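Local coordinates for dihydrodipicolinate reductase N-terminus domain-containing protein (Mycobacterium smegmatis, PDB 6IAQ), which is a native amine dehydrogenase that binds NADP and probably uses its reduced form for the asymmetric reductive amination of ketones, at residues 143-148 / 205-210; 266-271 / 283-288. All blocks are in the same frame, centred on the assembly; numbering follows the deposited sequence.

In the fold
Both contacts are buried where helices 141-153 and 203-215 pack on one face of the mixed sheet. Contact 1 joins those two helices through a few aliphatic and indole carbons; contact 2 joins two strands of the sheet itself through a pair of aromatic rings. Their centres lie about 10 Å apart. Trp145 of contact 1 meets Phe268 of contact 2 edge-to-face, and Phe144 O receives a probable hydrogen bond from Asn283 ND2, 3.1 Å away. Neither contact has a hydrogen bond between its own segments; the second subunit reaches the helical contact but not the strand pair.

Contact 1 (143-148 / 205-210); sequences TFWVNM and RNVLDA
Trp145 and Val146 of helix 141-153 meet Val207 and Ala210 of helix 203-215, a small apolar helix-helix contact against one face of the mixed sheet. The first helix widens here into a pi-type turn: Met148 N reaches back five residues to Thr143 O, 2.9 Å away. Thr143 OG1 hydrogen-bonds Gln309 OE1, and Thr143 and Phe144 both pack on Thr155 of the second subunit. Trp145 turns to the partner helix. With CG beside the backbone N (chi1 -62°), its indole extends from CB so that CE3 meets a Val207 methyl, the two side chains crossing at about a right angle. Both valine methyls lie against the tryptophan: Val207 CG1 is 3.8 Å from Trp145 CB, while Val207 CG2 sits 3.7 Å from Trp145 CE3 on the benzene part of the indole. Val207 CG1 also lies 3.4 Å from Trp145 O, a buried carbonyl oxygen that has no hydrogen-bond partner in the model. The indole also packs on Ala166 and Trp168 of the sheet, and the nearest atoms of the Trp145 side chain and the bound NADP are about 6 Å apart. One residue on, Val146 points at the next turn of helix 203-215, near where the backbones come closest, with Val146 CA and Val207 CA 6.4 Å apart. There the contact is a single methyl pair: Val146 CG1, anti to the backbone N (chi1 179°), lies 4.1 Å from Ala210 CB.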
ATOM      1  N   THR A 143      -4.181  -5.853  -4.384  1.00 27.09           N
ATOM      2  CA  THR A 143      -3.039  -5.137  -3.771  1.00 24.73           C
ATOM      3  C   THR A 143      -2.014  -4.743  -4.837  1.00 24.65           C
ATOM      4  O   THR A 143      -1.688  -3.544  -4.934  1.00 25.97           O
ATOM      5  CB  THR A 143      -2.402  -5.962  -2.659  1.00 23.60           C
ATOM      6  OG1 THR A 143      -3.371  -6.227  -1.669  1.00 23.45           O
ATOM      7  CG2 THR A 143      -1.239  -5.242  -2.029  1.00 26.24           C
ATOM      8  N   PHE A 144      -1.500  -5.691  -5.625  1.00 26.80           N
ATOM      9  CA  PHE A 144      -0.204  -5.506  -6.346  1.00 24.70           C
ATOM     10  C   PHE A 144      -0.351  -4.638  -7.588  1.00 26.88           C
ATOM     11  O   PHE A 144       0.662  -4.056  -7.989  1.00 24.55           O
ATOM     12  CB  PHE A 144       0.426  -6.863  -6.636  1.00 24.02           C
ATOM     13  CG  PHE A 144       0.861  -7.556  -5.372  1.00 24.74           C
ATOM     14  CD1 PHE A 144       2.005  -7.149  -4.699  1.00 25.93           C
ATOM     15  CD2 PHE A 144       0.082  -8.558  -4.813  1.00 22.85           C
ATOM     16  CE1 PHE A 144       2.383  -7.785  -3.523  1.00 24.49           C
ATOM     17  CE2 PHE A 144       0.443  -9.164  -3.625  1.00 25.81           C
ATOM     18  CZ  PHE A 144       1.589  -8.766  -2.965  1.00 24.48           C
ATOM     19  N   TRP A 145      -1.554  -4.512  -8.160  1.00 25.19           N
ATOM     20  CA  TRP A 145      -1.750  -3.695  -9.382  1.00 26.90           C
ATOM     21  C   TRP A 145      -2.687  -2.508  -9.116  1.00 25.70           C
ATOM     22  O   TRP A 145      -2.704  -1.614  -9.978  1.00 29.02           O
ATOM     23  CB  TRP A 145      -2.226  -4.531 -10.576  1.00 26.40           C
ATOM     24  CG  TRP A 145      -1.281  -5.596 -11.020  1.00 25.57           C
ATOM     25  CD1 TRP A 145       0.048  -5.700 -10.721  1.00 27.75           C
ATOM     26  CD2 TRP A 145      -1.584  -6.703 -11.880  1.00 26.59           C
ATOM     27  NE1 TRP A 145       0.592  -6.796 -11.336  1.00 26.40           N
ATOM     28  CE2 TRP A 145      -0.392  -7.451 -12.032  1.00 25.64           C
ATOM     29  CE3 TRP A 145      -2.762  -7.186 -12.468  1.00 26.71           C
ATOM     30  CZ2 TRP A 145      -0.344  -8.646 -12.754  1.00 23.67           C
ATOM     31  CZ3 TRP A 145      -2.703  -8.339 -13.232  1.00 26.08           C
ATOM     32  CH2 TRP A 145      -1.515  -9.070 -13.358  1.00 26.48           C
ATOM     33  N   VAL A 146      -3.425  -2.482  -8.008  1.00 26.96           N
ATOM     34  CA  VAL A 146      -4.397  -1.386  -7.752  1.00 27.83           C
ATOM     35  C   VAL A 146      -4.082  -0.660  -6.443  1.00 26.16           C
ATOM     36  O   VAL A 146      -3.568   0.474  -6.530  1.00 31.22           O
ATOM     37  CB  VAL A 146      -5.847  -1.895  -7.796  1.00 28.59           C
ATOM     38  CG1 VAL A 146      -6.831  -0.770  -7.510  1.00 27.96           C
ATOM     39  CG2 VAL A 146      -6.160  -2.610  -9.106  1.00 31.20           C
ATOM     40  N   ASN A 147      -4.386  -1.237  -5.276  1.00 25.47           N
ATOM     41  CA  ASN A 147      -4.374  -0.499  -3.993  1.00 26.07           C
ATOM     42  C   ASN A 147      -2.934  -0.057  -3.589  1.00 30.02           C
ATOM     43  O   ASN A 147      -2.784   1.076  -3.055  1.00 25.41           O
ATOM     44  CB  ASN A 147      -5.068  -1.284  -2.888  1.00 27.18           C
ATOM     45  CG  ASN A 147      -6.593  -1.234  -3.037  1.00 34.24           C
ATOM     46  OD1 ASN A 147      -7.174  -0.172  -2.938  1.00 31.17           O
ATOM     47  ND2 ASN A 147      -7.259  -2.343  -3.322  1.00 24.64           N
ATOM     48  N   MET A 148      -1.915  -0.897  -3.788  1.00 26.53           N
ATOM     49  CA  MET A 148      -0.522  -0.531  -3.428  1.00 27.98           C
ATOM     50  C   MET A 148      -0.002   0.521  -4.414  1.00 25.14           C
ATOM     51  O   MET A 148       0.821   1.382  -4.011  1.00 27.27           O
ATOM     52  CB  MET A 148       0.419  -1.744  -3.481  1.00 26.87           C
ATOM     53  CG  MET A 148       1.767  -1.424  -2.825  1.00 29.65           C
ATOM     54  SD  MET A 148       2.731  -2.922  -2.654  1.00 30.87           S
ATOM     55  CE  MET A 148       2.048  -3.481  -1.100  1.00 31.09           C
ATOM     56  N   ARG A 205      -6.571  -3.589 -18.803  1.00 29.83           N
ATOM     57  CA  ARG A 205      -7.550  -2.510 -19.048  1.00 27.49           C
ATOM     58  C   ARG A 205      -8.372  -2.286 -17.773  1.00 29.06           C
ATOM     59  O   ARG A 205      -8.618  -1.125 -17.365  1.00 30.73           O
ATOM     60  CB  ARG A 205      -8.384  -2.856 -20.282  1.00 32.42           C
ATOM     61  CG  ARG A 205      -9.593  -1.944 -20.468  1.00 32.15           C
ATOM     62  CD  ARG A 205      -9.207  -0.492 -20.681  1.00 34.09           C
ATOM     63  NE  ARG A 205     -10.411   0.271 -20.417  1.00 41.83           N
ATOM     64  CZ  ARG A 205     -11.396   0.426 -21.285  1.00 39.86           C
ATOM     65  NH1 ARG A 205     -11.289  -0.085 -22.501  1.00 37.60           N
ATOM     66  NH2 ARG A 205     -12.458   1.134 -20.952  1.00 40.04           N
ATOM     67  N   ASN A 206      -8.793  -3.372 -17.133  1.00 30.18           N
ATOM     68  CA  ASN A 206      -9.592  -3.261 -15.894  1.00 31.22           C
ATOM     69  C   ASN A 206      -8.695  -2.658 -14.805  1.00 32.98           C
ATOM     70  O   ASN A 206      -9.211  -1.829 -14.022  1.00 29.10           O
ATOM     71  CB  ASN A 206     -10.236  -4.593 -15.559  1.00 31.88           C
ATOM     72  CG  ASN A 206     -11.158  -5.032 -16.672  1.00 33.72           C
ATOM     73  OD1 ASN A 206     -10.835  -5.988 -17.387  1.00 35.24           O
ATOM     74  ND2 ASN A 206     -12.270  -4.303 -16.840  1.00 32.85           N
ATOM     75  N   VAL A 207      -7.410  -3.025 -14.768  1.00 31.27           N
ATOM     76  CA  VAL A 207      -6.463  -2.436 -13.770  1.00 30.59           C
ATOM     77  C   VAL A 207      -6.445  -0.910 -13.933  1.00 26.79           C
ATOM     78  O   VAL A 207      -6.620  -0.203 -12.935  1.00 29.72           O
ATOM     79  CB  VAL A 207      -5.052  -3.045 -13.898  1.00 29.52           C
ATOM     80  CG1 VAL A 207      -4.030  -2.267 -13.065  1.00 31.00           C
ATOM     81  CG2 VAL A 207      -5.063  -4.496 -13.450  1.00 31.44           C
ATOM     82  N   LEU A 208      -6.208  -0.425 -15.142  1.00 28.86           N
ATOM     83  CA  LEU A 208      -6.070   1.030 -15.401  1.00 34.10           C
ATOM     84  C   LEU A 208      -7.416   1.745 -15.194  1.00 32.99           C
ATOM     85  O   LEU A 208      -7.396   2.876 -14.686  1.00 32.38           O
ATOM     86  CB  LEU A 208      -5.495   1.240 -16.797  1.00 29.57           C
ATOM     87  CG  LEU A 208      -4.094   0.680 -17.019  1.00 33.13           C
ATOM     88  CD1 LEU A 208      -3.518   1.113 -18.356  1.00 32.90           C
ATOM     89  CD2 LEU A 208      -3.151   1.033 -15.871  1.00 33.61           C
ATOM     90  N   ASP A 209      -8.549   1.114 -15.504  1.00 33.78           N
ATOM     91  CA  ASP A 209      -9.877   1.747 -15.259  1.00 33.61           C
ATOM     92  C   ASP A 209     -10.001   2.003 -13.757  1.00 32.25           C
ATOM     93  O   ASP A 209     -10.462   3.072 -13.361  1.00 31.14           O
ATOM     94  CB  ASP A 209     -11.050   0.895 -15.768  1.00 38.45           C
ATOM     95  CG  ASP A 209     -11.188   0.818 -17.291  1.00 41.56           C
ATOM     96  OD1 ASP A 209     -10.570   1.651 -17.990  1.00 42.37           O
ATOM     97  OD2 ASP A 209     -11.927  -0.083 -17.780  1.00 40.68           O
ATOM     98  N   ALA A 210      -9.587   1.044 -12.925  1.00 30.66           N
ATOM     99  CA  ALA A 210      -9.652   1.156 -11.448  1.00 32.59           C
ATOM    100  C   ALA A 210      -8.753   2.313 -10.978  1.00 35.55           C
ATOM    101  O   ALA A 210      -9.215   3.095 -10.125  1.00 32.56           O
ATOM    102  CB  ALA A 210      -9.255  -0.144 -10.792  1.00 30.88           C
TER

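Contact 2 (266-271 / 283-288)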
ATOM      1  N   PHE A 266      -1.300   6.533 -17.717  1.00 38.67           N
ATOM      2  CA  PHE A 266      -1.148   5.197 -17.105  1.00 36.45           C
ATOM      3  C   PHE A 266      -0.814   4.194 -18.192  1.00 35.50           C
ATOM      4  O   PHE A 266      -1.492   4.197 -19.253  1.00 36.22           O
ATOM      5  CB  PHE A 266      -2.432   4.805 -16.389  1.00 38.10           C
ATOM      6  CG  PHE A 266      -2.813   5.736 -15.280  1.00 35.75           C
ATOM      7  CD1 PHE A 266      -3.450   6.933 -15.552  1.00 36.33           C
ATOM      8  CD2 PHE A 266      -2.513   5.422 -13.969  1.00 35.80           C
ATOM      9  CE1 PHE A 266      -3.776   7.802 -14.529  1.00 37.08           C
ATOM     10  CE2 PHE A 266      -2.868   6.284 -12.947  1.00 35.19           C
ATOM     11  CZ  PHE A 266      -3.521   7.461 -13.227  1.00 34.63           C
ATOM     12  N   GLU A 267       0.164   3.335 -17.924  1.00 35.09           N
ATOM     13  CA  GLU A 267       0.593   2.292 -18.883  1.00 39.91           C
ATOM     14  C   GLU A 267       0.916   1.013 -18.116  1.00 36.47           C
ATOM     15  O   GLU A 267       1.591   1.082 -17.074  1.00 38.13           O
ATOM     16  CB  GLU A 267       1.769   2.783 -19.726  1.00 43.05           C
ATOM     17  CG  GLU A 267       2.041   1.893 -20.918  1.00 53.06           C
ATOM     18  CD  GLU A 267       2.942   2.483 -21.991  1.00 52.44           C
ATOM     19  OE1 GLU A 267       2.461   3.288 -22.813  1.00 56.50           O
ATOM     20  OE2 GLU A 267       4.116   2.146 -21.993  1.00 46.49           O
ATOM     21  N   PHE A 268       0.454  -0.126 -18.625  1.00 34.01           N
ATOM     22  CA  PHE A 268       0.631  -1.440 -17.956  1.00 31.02           C
ATOM     23  C   PHE A 268       0.895  -2.519 -18.998  1.00 33.93           C
ATOM     24  O   PHE A 268       0.052  -2.768 -19.875  1.00 32.43           O
ATOM     25  CB  PHE A 268      -0.588  -1.720 -17.069  1.00 34.80           C
ATOM     26  CG  PHE A 268      -0.535  -3.042 -16.348  1.00 32.92           C
ATOM     27  CD1 PHE A 268       0.528  -3.345 -15.508  1.00 35.21           C
ATOM     28  CD2 PHE A 268      -1.585  -3.937 -16.429  1.00 34.62           C
ATOM     29  CE1 PHE A 268       0.576  -4.548 -14.823  1.00 36.51           C
ATOM     30  CE2 PHE A 268      -1.536  -5.149 -15.762  1.00 37.27           C
ATOM     31  CZ  PHE A 268      -0.466  -5.449 -14.947  1.00 38.29           C
ATOM     32  N   GLU A 269       2.044  -3.167 -18.884  1.00 29.23           N
ATOM     33  CA  GLU A 269       2.427  -4.301 -19.742  1.00 33.90           C
ATOM     34  C   GLU A 269       2.393  -5.567 -18.884  1.00 32.51           C
ATOM     35  O   GLU A 269       3.020  -5.581 -17.783  1.00 30.48           O
ATOM     36  CB  GLU A 269       3.808  -4.051 -20.334  1.00 34.91           C
ATOM     37  CG  GLU A 269       4.367  -5.229 -21.088  1.00 34.22           C
ATOM     38  CD  GLU A 269       5.748  -4.968 -21.662  1.00 39.09           C
ATOM     39  OE1 GLU A 269       6.611  -4.537 -20.920  1.00 47.47           O
ATOM     40  OE2 GLU A 269       5.932  -5.161 -22.861  1.00 51.38           O
ATOM     41  N   MET A 270       1.670  -6.583 -19.367  1.00 29.46           N
ATOM     42  CA  MET A 270       1.441  -7.835 -18.622  1.00 27.51           C
ATOM     43  C   MET A 270       1.664  -9.019 -19.546  1.00 27.63           C
ATOM     44  O   MET A 270       1.030  -9.095 -20.606  1.00 27.90           O
ATOM     45  CB  MET A 270       0.022  -7.845 -18.035  1.00 28.38           C
ATOM     46  CG  MET A 270      -0.223  -8.992 -17.095  1.00 27.92           C
ATOM     47  SD  MET A 270      -1.996  -9.394 -17.052  1.00 29.65           S
ATOM     48  CE  MET A 270      -2.068 -10.252 -18.623  1.00 29.50           C
ATOM     49  N   SER A 271       2.538  -9.919 -19.143  1.00 23.62           N
ATOM     50  CA  SER A 271       2.742 -11.202 -19.841  1.00 27.32           C
ATOM     51  C   SER A 271       2.231 -12.338 -18.950  1.00 27.92           C
ATOM     52  O   SER A 271       2.623 -12.420 -17.755  1.00 27.95           O
ATOM     53  CB  SER A 271       4.169 -11.400 -20.221  1.00 27.82           C
ATOM     54  OG  SER A 271       4.358 -12.712 -20.730  1.00 28.61           O
ATOM     55  N   ASN A 283       6.694  -7.837 -10.530  1.00 24.36           N
ATOM     56  CA  ASN A 283       5.787  -6.690 -10.340  1.00 23.78           C
ATOM     57  C   ASN A 283       6.660  -5.438 -10.177  1.00 26.31           C
ATOM     58  O   ASN A 283       7.213  -5.246  -9.090  1.00 24.85           O
ATOM     59  CB  ASN A 283       4.895  -6.870  -9.119  1.00 23.21           C
ATOM     60  CG  ASN A 283       3.777  -5.848  -9.106  1.00 26.04           C
ATOM     61  OD1 ASN A 283       3.107  -5.687 -10.132  1.00 27.51           O
ATOM     62  ND2 ASN A 283       3.551  -5.215  -7.971  1.00 23.26           N
ATOM     63  N   GLU A 284       6.810  -4.652 -11.235  1.00 28.14           N
ATOM     64  CA  GLU A 284       7.734  -3.487 -11.255  1.00 29.65           C
ATOM     65  C   GLU A 284       6.965  -2.268 -11.735  1.00 29.60           C
ATOM     66  O   GLU A 284       6.414  -2.309 -12.851  1.00 28.14           O
ATOM     67  CB  GLU A 284       8.936  -3.721 -12.154  1.00 29.09           C
ATOM     68  CG  GLU A 284       9.820  -4.858 -11.722  1.00 32.92           C
ATOM     69  CD  GLU A 284      10.989  -5.154 -12.656  1.00 39.25           C
ATOM     70  OE1 GLU A 284      11.076  -4.586 -13.781  1.00 43.69           O
ATOM     71  OE2 GLU A 284      11.776  -6.016 -12.302  1.00 45.69           O
ATOM     72  N   TRP A 285       6.868  -1.261 -10.877  1.00 27.06           N
ATOM     73  CA  TRP A 285       6.114  -0.022 -11.172  1.00 29.38           C
ATOM     74  C   TRP A 285       7.031   1.194 -11.008  1.00 33.96           C
ATOM     75  O   TRP A 285       7.821   1.255 -10.054  1.00 31.91           O
ATOM     76  CB  TRP A 285       4.886   0.106 -10.287  1.00 30.21           C
ATOM     77  CG  TRP A 285       3.863  -0.930 -10.613  1.00 30.80           C
ATOM     78  CD1 TRP A 285       3.929  -2.255 -10.309  1.00 29.94           C
ATOM     79  CD2 TRP A 285       2.641  -0.732 -11.334  1.00 30.39           C
ATOM     80  NE1 TRP A 285       2.784  -2.876 -10.736  1.00 30.11           N
ATOM     81  CE2 TRP A 285       2.001  -1.987 -11.411  1.00 30.58           C
ATOM     82  CE3 TRP A 285       2.012   0.371 -11.913  1.00 30.67           C
ATOM     83  CZ2 TRP A 285       0.768  -2.167 -12.051  1.00 30.22           C
ATOM     84  CZ3 TRP A 285       0.810   0.192 -12.559  1.00 29.15           C
ATOM     85  CH2 TRP A 285       0.193  -1.062 -12.618  1.00 30.22           C
ATOM     86  N   THR A 286       6.920   2.104 -11.956  1.00 33.96           N
ATOM     87  CA  THR A 286       7.639   3.400 -11.958  1.00 35.68           C
ATOM     88  C   THR A 286       6.591   4.498 -12.025  1.00 37.28           C
ATOM     89  O   THR A 286       5.640   4.369 -12.801  1.00 32.63           O
ATOM     90  CB  THR A 286       8.596   3.481 -13.144  1.00 37.15           C
ATOM     91  OG1 THR A 286       9.522   2.402 -13.031  1.00 38.97           O
ATOM     92  CG2 THR A 286       9.302   4.814 -13.222  1.00 39.58           C
ATOM     93  N   ILE A 287       6.782   5.530 -11.216  1.00 33.63           N
ATOM     94  CA  ILE A 287       6.069   6.828 -11.385  1.00 34.10           C
ATOM     95  C   ILE A 287       7.093   7.871 -11.822  1.00 36.32           C
ATOM     96  O   ILE A 287       8.081   8.070 -11.098  1.00 35.03           O
ATOM     97  CB  ILE A 287       5.337   7.212 -10.103  1.00 36.00           C
ATOM     98  CG1 ILE A 287       4.346   6.115  -9.706  1.00 37.44           C
ATOM     99  CG2 ILE A 287       4.649   8.555 -10.266  1.00 39.50           C
ATOM    100  CD1 ILE A 287       3.638   6.388  -8.397  1.00 36.50           C
ATOM    101  N   GLU A 288       6.896   8.442 -13.006  1.00 36.41           N
ATOM    102  CA  GLU A 288       7.680   9.603 -13.502  1.00 39.57           C
ATOM    103  C   GLU A 288       6.914  10.865 -13.125  1.00 34.69           C
ATOM    104  O   GLU A 288       5.711  10.970 -13.441  1.00 36.24           O
ATOM    105  CB  GLU A 288       7.924   9.502 -15.008  1.00 45.03           C
ATOM    106  CG  GLU A 288       8.771   8.293 -15.369  1.00 49.96           C
ATOM    107  CD  GLU A 288       8.831   7.992 -16.856  1.00 57.34           C
ATOM    108  OE1 GLU A 288       9.843   7.448 -17.301  1.00 70.49           O
ATOM    109  OE2 GLU A 288       7.858   8.281 -17.560  1.00 59.08           O
TER
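The rings of Phe268 and Trp285 meet from strands 265-273 and 282-288 of the mixed sheet, over the strand 158-169 that runs between them. The two strands are thus not hydrogen-bonded neighbours: Phe268 CA and Trp285 CA, the nearest pair, are 8.8 Å apart, and Glu267 bonds through its backbone to Val162 and Gly164, and Glu269 to Gly164, of the middle strand. The tight part is purely aromatic. The phenyl and the six-membered ring of the indole are nearly parallel, planes at 15°, but slid so far apart (centroids 5.3 Å) that they barely overlap. Phe268 CD1 lies 3.7 Å from both Trp285 CZ2 and Trp285 CH2. Helices 141-153 and 203-215 cover this face, Leu208 packing on Phe268 and Ile149 on Trp285. The alternate residues belong to the looser, partly exposed face, where Glu267, Glu269, Glu284, Thr286 and Glu288 do not meet across the pair; Glu267 forms a salt bridge with Arg257 and Glu288 one with Arg163. Back on the buried face, the Trp285 indole is tied to its own strand: Trp285 NE1 donates to Asn283 OD1 at 2.9 Å, the oxygen lying in the ring plane while NE1 stands 43° out of the plane of the amide carbonyl.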